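Local coordinates for carbohydrate kinase (Agrobacterium tumefaciens, PDB 2NWH), which probably transfers a phosphate group from a nucleotide such as ATP to a sugar or related substrate, as in other pfkB-family (ribokinase-like) carbohydrate kinases, at residues 12-17 against 34-39; 7-12 against 57-62. All blocks are in the same frame, centred on the assembly; numbering follows the deposited sequence.

Interaction 1 of 2, residues 12-17 against 34-39; sequences AHIDRR and WMEEAG
R16 stacks on W34 and bonds to E36 on one face of an antiparallel ladder. Its guanidinium lies over a face of the W34 indole, the two planes 29° apart, in a cation-pi contact. NH2 comes closest, 3.4 Å from W34 CG and offset toward the ring's rim. The long axes of the two side chains cross at about a right angle. R16 and E36 instead run side by side and point the same way. R16 NE donates to E36 OE2 at 2.7 Å in a salt bridge. The acid oxygen is met on its anti side, and the carboxylate stands 83° to the guanidinium. A bend at chi3 (67°) turns the arginine end back over the indole. At the far end, the backbone of G39 covers the H13 ring, with G39 C 3.8 Å above the ring centre. Three hydrogen-bonded pairs, H13 with G39, D15 with E37 and R17 with M35, tie the strands together. The salt bridge and the stack together should restrict the rotation of the guanidinium, and E36 probably offsets its charge on this largely exposed part of the hairpin.

Interaction 2 of 2, residues 7-12 against 57-62; sequences LVLGGA and RIIAPR
L7 and R57 lie side by side at the start of a short parallel ladder. L7 CD1 rests on the aliphatic stem of the arginine, 3.6 Å from R57 CG. R57 CG is anti to the backbone N (chi1 169°) and the chain runs on extended, so its methylenes lie along the leucine while NE reaches T83. I59 CD1 touches two leucine methyls, 3.9 Å from L7 CD1 and 4.0 Å from L9 CD2. A131 of helix 126-134 touches L7, R57 and I59 on this face. On the other face, V8 CG1 meets I58 CD1 at 3.9 Å, the two side chains crossing at a slant. V8 carries the backbone bonds here: its N donates to R57 O, and its O accepts from I59 N.

Beyond L9 the strands part. The bond from G10 N to I59 O is weak, at 3.4 Å. The two chains then meet mainly through small groups: A60 CB lies 3.7 Å from A12 CB, and G10 O is buried with no polar partner. Farther on, a water takes over. It donates to A12 O and P61 O and accepts from R62 NE, lying in the guanidinium plane at its edge. NH1 of the same guanidinium forms a salt bridge with D82 OD2.

Strand 5-9 thus pairs in parallel with strand 55-63, and helix 41-51 precedes the latter in the chain. Neighbouring parallel strands with helices against the sheet are typical of the Rossmann-like alpha/beta core of ribokinase-type kinases.

How the interactions relate
The centres of interactions 1 and 2 lie about 16 Å apart, and A12 belongs to both. Strand 5-9 leads through G10, G11 and A12 into strand 13-20. This short passage takes the chain out of the large sheet and into the separate four-stranded one. Interaction 1 closes a hairpin of strands 13-20 and 32-39 in that smaller sheet. The chain then forms helix 41-51 and returns to the large sheet as strand 55-63, the partner strand in interaction 2. The hairpin is therefore an excursion between two neighbouring core strands. In ribokinase relatives such a small sheet forms a lid over the substrate site, and this one is probably its counterpart.

Interaction 1 of 2, residues 12-17 against 34-39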
loop_
_atom_site.group_PDB
_atom_site.type_symbol
_atom_site.label_atom_id
_atom_site.label_comp_id
_atom_site.label_asym_id
_atom_site.label_seq_id
_atom_site.Cartn_x
_atom_site.Cartn_y
_atom_site.Cartn_z
ATOM N N ALA A 12 -10.133 -0.522 -0.231
ATOM C CA ALA A 12 -10.456 0.580 0.614
ATOM C C ALA A 12 -11.555 0.007 1.487
ATOM O O ALA A 12 -12.623 -0.309 1.010
ATOM C CB ALA A 12 -10.938 1.798 -0.227
ATOM N N HIS A 13 -11.265 -0.202 2.773
ATOM C CA HIS A 13 -12.229 -0.904 3.656
ATOM C C HIS A 13 -12.436 -0.052 4.917
ATOM O O HIS A 13 -11.672 0.872 5.182
ATOM C CB HIS A 13 -11.756 -2.350 4.021
ATOM C CG HIS A 13 -10.405 -2.457 4.703
ATOM N ND1 HIS A 13 -10.169 -2.092 6.013
ATOM C CD2 HIS A 13 -9.248 -3.000 4.266
ATOM C CE1 HIS A 13 -8.913 -2.358 6.338
ATOM N NE2 HIS A 13 -8.332 -2.916 5.294
ATOM N N ILE A 14 -13.465 -0.406 5.681
ATOM C CA ILE A 14 -13.658 0.153 7.011
ATOM C C ILE A 14 -12.893 -0.721 8.027
ATOM O O ILE A 14 -12.941 -1.965 7.993
ATOM C CB ILE A 14 -15.172 0.328 7.340
ATOM C CG1 ILE A 14 -15.421 1.233 8.552
ATOM C CG2 ILE A 14 -15.883 -1.047 7.551
ATOM C CD1 ILE A 14 -15.082 2.728 8.277
ATOM N N ASP A 15 -12.186 -0.045 8.924
ATOM C CA ASP A 15 -11.465 -0.711 9.979
ATOM C C ASP A 15 -12.158 -0.335 11.280
ATOM O O ASP A 15 -12.150 0.832 11.677
ATOM C CB ASP A 15 -10.006 -0.255 9.982
ATOM C CG ASP A 15 -9.181 -0.902 11.070
ATOM O OD1 ASP A 15 -9.602 -0.923 12.260
ATOM O OD2 ASP A 15 -8.076 -1.359 10.743
ATOM N N ARG A 16 -12.746 -1.335 11.928
ATOM C CA ARG A 16 -13.499 -1.129 13.162
ATOM C C ARG A 16 -12.780 -1.873 14.294
ATOM O O ARG A 16 -12.543 -3.096 14.217
ATOM C CB ARG A 16 -14.959 -1.638 12.982
ATOM C CG ARG A 16 -15.704 -0.906 11.809
ATOM C CD ARG A 16 -17.223 -1.203 11.766
ATOM N NE ARG A 16 -17.872 -0.631 12.943
ATOM C CZ ARG A 16 -18.352 -1.346 13.964
ATOM N NH1 ARG A 16 -18.277 -2.672 13.950
ATOM N NH2 ARG A 16 -18.879 -0.726 15.024
ATOM N N ARG A 17 -12.461 -1.142 15.346
ATOM C CA ARG A 17 -11.698 -1.691 16.445
ATOM C C ARG A 17 -12.498 -1.478 17.733
ATOM O O ARG A 17 -12.823 -0.348 18.096
ATOM C CB ARG A 17 -10.347 -0.983 16.477
ATOM C CG ARG A 17 -9.266 -1.552 17.404
ATOM C CD ARG A 17 -7.929 -0.845 17.037
ATOM N NE ARG A 17 -6.765 -1.378 17.750
ATOM C CZ ARG A 17 -5.500 -1.062 17.475
ATOM N NH1 ARG A 17 -5.213 -0.193 16.505
ATOM N NH2 ARG A 17 -4.516 -1.600 18.190
ATOM N N TRP A 34 -16.365 1.276 20.214
ATOM C CA TRP A 34 -15.887 0.995 18.839
ATOM C C TRP A 34 -15.206 2.236 18.287
ATOM O O TRP A 34 -15.754 3.349 18.473
ATOM C CB TRP A 34 -17.055 0.654 17.936
ATOM C CG TRP A 34 -17.511 -0.721 18.190
ATOM C CD1 TRP A 34 -18.575 -1.103 18.957
ATOM C CD2 TRP A 34 -16.878 -1.920 17.737
ATOM N NE1 TRP A 34 -18.671 -2.468 18.980
ATOM C CE2 TRP A 34 -17.643 -3.008 18.240
ATOM C CE3 TRP A 34 -15.754 -2.190 16.928
ATOM C CZ2 TRP A 34 -17.301 -4.362 17.995
ATOM C CZ3 TRP A 34 -15.423 -3.529 16.672
ATOM C CH2 TRP A 34 -16.183 -4.605 17.234
ATOM N N MET A 35 -14.005 2.061 17.722
ATOM C CA MET A 35 -13.310 3.134 17.021
ATOM C C MET A 35 -13.421 2.714 15.528
ATOM O O MET A 35 -13.231 1.544 15.214
ATOM C CB MET A 35 -11.838 3.202 17.489
ATOM C CG MET A 35 -11.608 3.673 18.980
ATOM S SD MET A 35 -9.958 3.330 19.830
ATOM C CE MET A 35 -9.694 1.591 19.454
ATOM N N GLU A 36 -13.750 3.651 14.632
ATOM C CA GLU A 36 -13.806 3.307 13.188
ATOM C C GLU A 36 -12.866 4.216 12.384
ATOM O O GLU A 36 -12.742 5.410 12.677
ATOM C CB GLU A 36 -15.203 3.491 12.586
ATOM C CG GLU A 36 -16.354 2.780 13.191
ATOM C CD GLU A 36 -17.569 2.876 12.256
ATOM O OE1 GLU A 36 -17.674 3.876 11.489
ATOM O OE2 GLU A 36 -18.404 1.953 12.287
ATOM N N GLU A 37 -12.209 3.674 11.376
ATOM C CA GLU A 37 -11.502 4.526 10.433
ATOM C C GLU A 37 -11.330 3.805 9.124
ATOM O O GLU A 37 -11.529 2.609 9.041
ATOM C CB GLU A 37 -10.138 4.935 10.956
ATOM C CG GLU A 37 -9.222 3.792 11.271
ATOM C CD GLU A 37 -7.941 4.247 11.971
ATOM O OE1 GLU A 37 -7.976 5.062 12.946
ATOM O OE2 GLU A 37 -6.896 3.747 11.534
ATOM N N ALA A 38 -10.925 4.534 8.105
ATOM C CA ALA A 38 -10.725 3.874 6.815
ATOM C C ALA A 38 -9.323 3.234 6.737
ATOM O O ALA A 38 -8.344 3.679 7.396
ATOM C CB ALA A 38 -10.956 4.886 5.676
ATOM N N GLY A 39 -9.219 2.188 5.940
ATOM C CA GLY A 39 -7.948 1.515 5.691
ATOM C C GLY A 39 -7.917 0.812 4.350
ATOM O O GLY A 39 -8.766 1.100 3.478
#

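Interaction 2 of 2, residues 7-12 against 57-62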
loop_
_atom_site.group_PDB
_atom_site.type_symbol
_atom_site.label_atom_id
_atom_site.label_comp_id
_atom_site.label_asym_id
_atom_site.label_seq_id
_atom_site.Cartn_x
_atom_site.Cartn_y
_atom_site.Cartn_z
ATOM N N LEU A 7 -3.417 7.113 -10.433
ATOM C CA LEU A 7 -4.674 6.401 -10.224
ATOM C C LEU A 7 -4.399 5.113 -9.479
ATOM O O LEU A 7 -3.544 4.331 -9.905
ATOM C CB LEU A 7 -5.327 6.080 -11.560
ATOM C CG LEU A 7 -6.632 5.249 -11.517
ATOM C CD1 LEU A 7 -7.763 6.083 -11.004
ATOM C CD2 LEU A 7 -6.948 4.782 -12.907
ATOM N N VAL A 8 -5.147 4.901 -8.394
ATOM C CA VAL A 8 -5.020 3.720 -7.539
ATOM C C VAL A 8 -6.221 2.819 -7.738
ATOM O O VAL A 8 -7.374 3.282 -7.681
ATOM C CB VAL A 8 -4.918 4.121 -6.074
ATOM C CG1 VAL A 8 -4.763 2.875 -5.186
ATOM C CG2 VAL A 8 -3.722 5.056 -5.890
ATOM N N LEU A 9 -5.969 1.548 -7.995
ATOM C CA LEU A 9 -7.034 0.546 -8.114
ATOM C C LEU A 9 -6.756 -0.559 -7.093
ATOM O O LEU A 9 -5.783 -1.307 -7.207
ATOM C CB LEU A 9 -7.099 -0.005 -9.544
ATOM C CG LEU A 9 -7.250 1.086 -10.587
ATOM C CD1 LEU A 9 -5.901 1.355 -11.264
ATOM C CD2 LEU A 9 -8.261 0.585 -11.656
ATOM N N GLY A 10 -7.598 -0.657 -6.079
ATOM C CA GLY A 10 -7.255 -1.490 -4.947
ATOM C C GLY A 10 -8.312 -1.448 -3.874
ATOM O O GLY A 10 -9.464 -1.133 -4.147
ATOM N N GLY A 11 -7.899 -1.796 -2.667
ATOM C CA GLY A 11 -8.807 -1.929 -1.575
ATOM C C GLY A 11 -8.947 -0.660 -0.805
ATOM O O GLY A 11 -8.026 0.179 -0.722
ATOM N N ALA A 12 -10.133 -0.522 -0.231
ATOM C CA ALA A 12 -10.456 0.580 0.614
ATOM C C ALA A 12 -11.555 0.007 1.487
ATOM O O ALA A 12 -12.623 -0.309 1.010
ATOM C CB ALA A 12 -10.938 1.798 -0.227
ATOM N N ARG A 57 -6.290 9.815 -7.480
ATOM C CA ARG A 57 -7.667 9.315 -7.605
ATOM C C ARG A 57 -7.656 7.816 -7.257
ATOM O O ARG A 57 -6.663 7.113 -7.541
ATOM C CB ARG A 57 -8.189 9.550 -9.036
ATOM C CG ARG A 57 -9.501 8.830 -9.367
ATOM C CD ARG A 57 -9.871 9.098 -10.801
ATOM N NE ARG A 57 -11.163 8.517 -11.190
ATOM C CZ ARG A 57 -11.657 8.604 -12.425
ATOM N NH1 ARG A 57 -10.946 9.171 -13.381
ATOM N NH2 ARG A 57 -12.839 8.088 -12.714
ATOM N N ILE A 58 -8.726 7.327 -6.636
ATOM C CA ILE A 58 -8.826 5.873 -6.340
ATOM C C ILE A 58 -10.148 5.279 -6.855
ATOM O O ILE A 58 -11.206 5.902 -6.746
ATOM C CB ILE A 58 -8.606 5.523 -4.824
ATOM C CG1 ILE A 58 -8.579 3.984 -4.607
ATOM C CG2 ILE A 58 -9.681 6.228 -3.875
ATOM C CD1 ILE A 58 -7.997 3.604 -3.228
ATOM N N ILE A 59 -10.066 4.061 -7.384
ATOM C CA ILE A 59 -11.241 3.275 -7.751
ATOM C C ILE A 59 -11.185 2.007 -6.883
ATOM O O ILE A 59 -10.260 1.167 -7.036
ATOM C CB ILE A 59 -11.188 2.874 -9.225
ATOM C CG1 ILE A 59 -11.173 4.101 -10.130
ATOM C CG2 ILE A 59 -12.480 2.010 -9.628
ATOM C CD1 ILE A 59 -10.824 3.705 -11.637
ATOM N N ALA A 60 -12.127 1.919 -5.929
ATOM C CA ALA A 60 -12.267 0.727 -5.094
ATOM C C ALA A 60 -13.719 0.233 -5.089
ATOM O O ALA A 60 -14.647 1.062 -5.063
ATOM C CB ALA A 60 -11.837 1.037 -3.698
ATOM N N PRO A 61 -13.926 -1.094 -5.055
ATOM C CA PRO A 61 -15.298 -1.634 -4.879
ATOM C C PRO A 61 -15.854 -1.048 -3.591
ATOM O O PRO A 61 -15.125 -0.915 -2.590
ATOM C CB PRO A 61 -15.077 -3.141 -4.764
ATOM C CG PRO A 61 -13.839 -3.395 -5.637
ATOM C CD PRO A 61 -12.940 -2.195 -5.164
ATOM N N ARG A 62 -17.101 -0.605 -3.633
ATOM C CA ARG A 62 -17.687 0.121 -2.511
ATOM C C ARG A 62 -19.138 -0.349 -2.358
ATOM O O ARG A 62 -19.829 -0.554 -3.345
ATOM C CB ARG A 62 -17.683 1.605 -2.821
ATOM C CG ARG A 62 -18.311 2.522 -1.804
ATOM C CD ARG A 62 -17.477 2.652 -0.487
ATOM N NE ARG A 62 -16.055 2.979 -0.788
ATOM C CZ ARG A 62 -15.602 4.171 -1.193
ATOM N NH1 ARG A 62 -16.405 5.226 -1.340
ATOM N NH2 ARG A 62 -14.307 4.306 -1.472
HETATM O O HOH W 1 -14.474 0.981 -0.777
#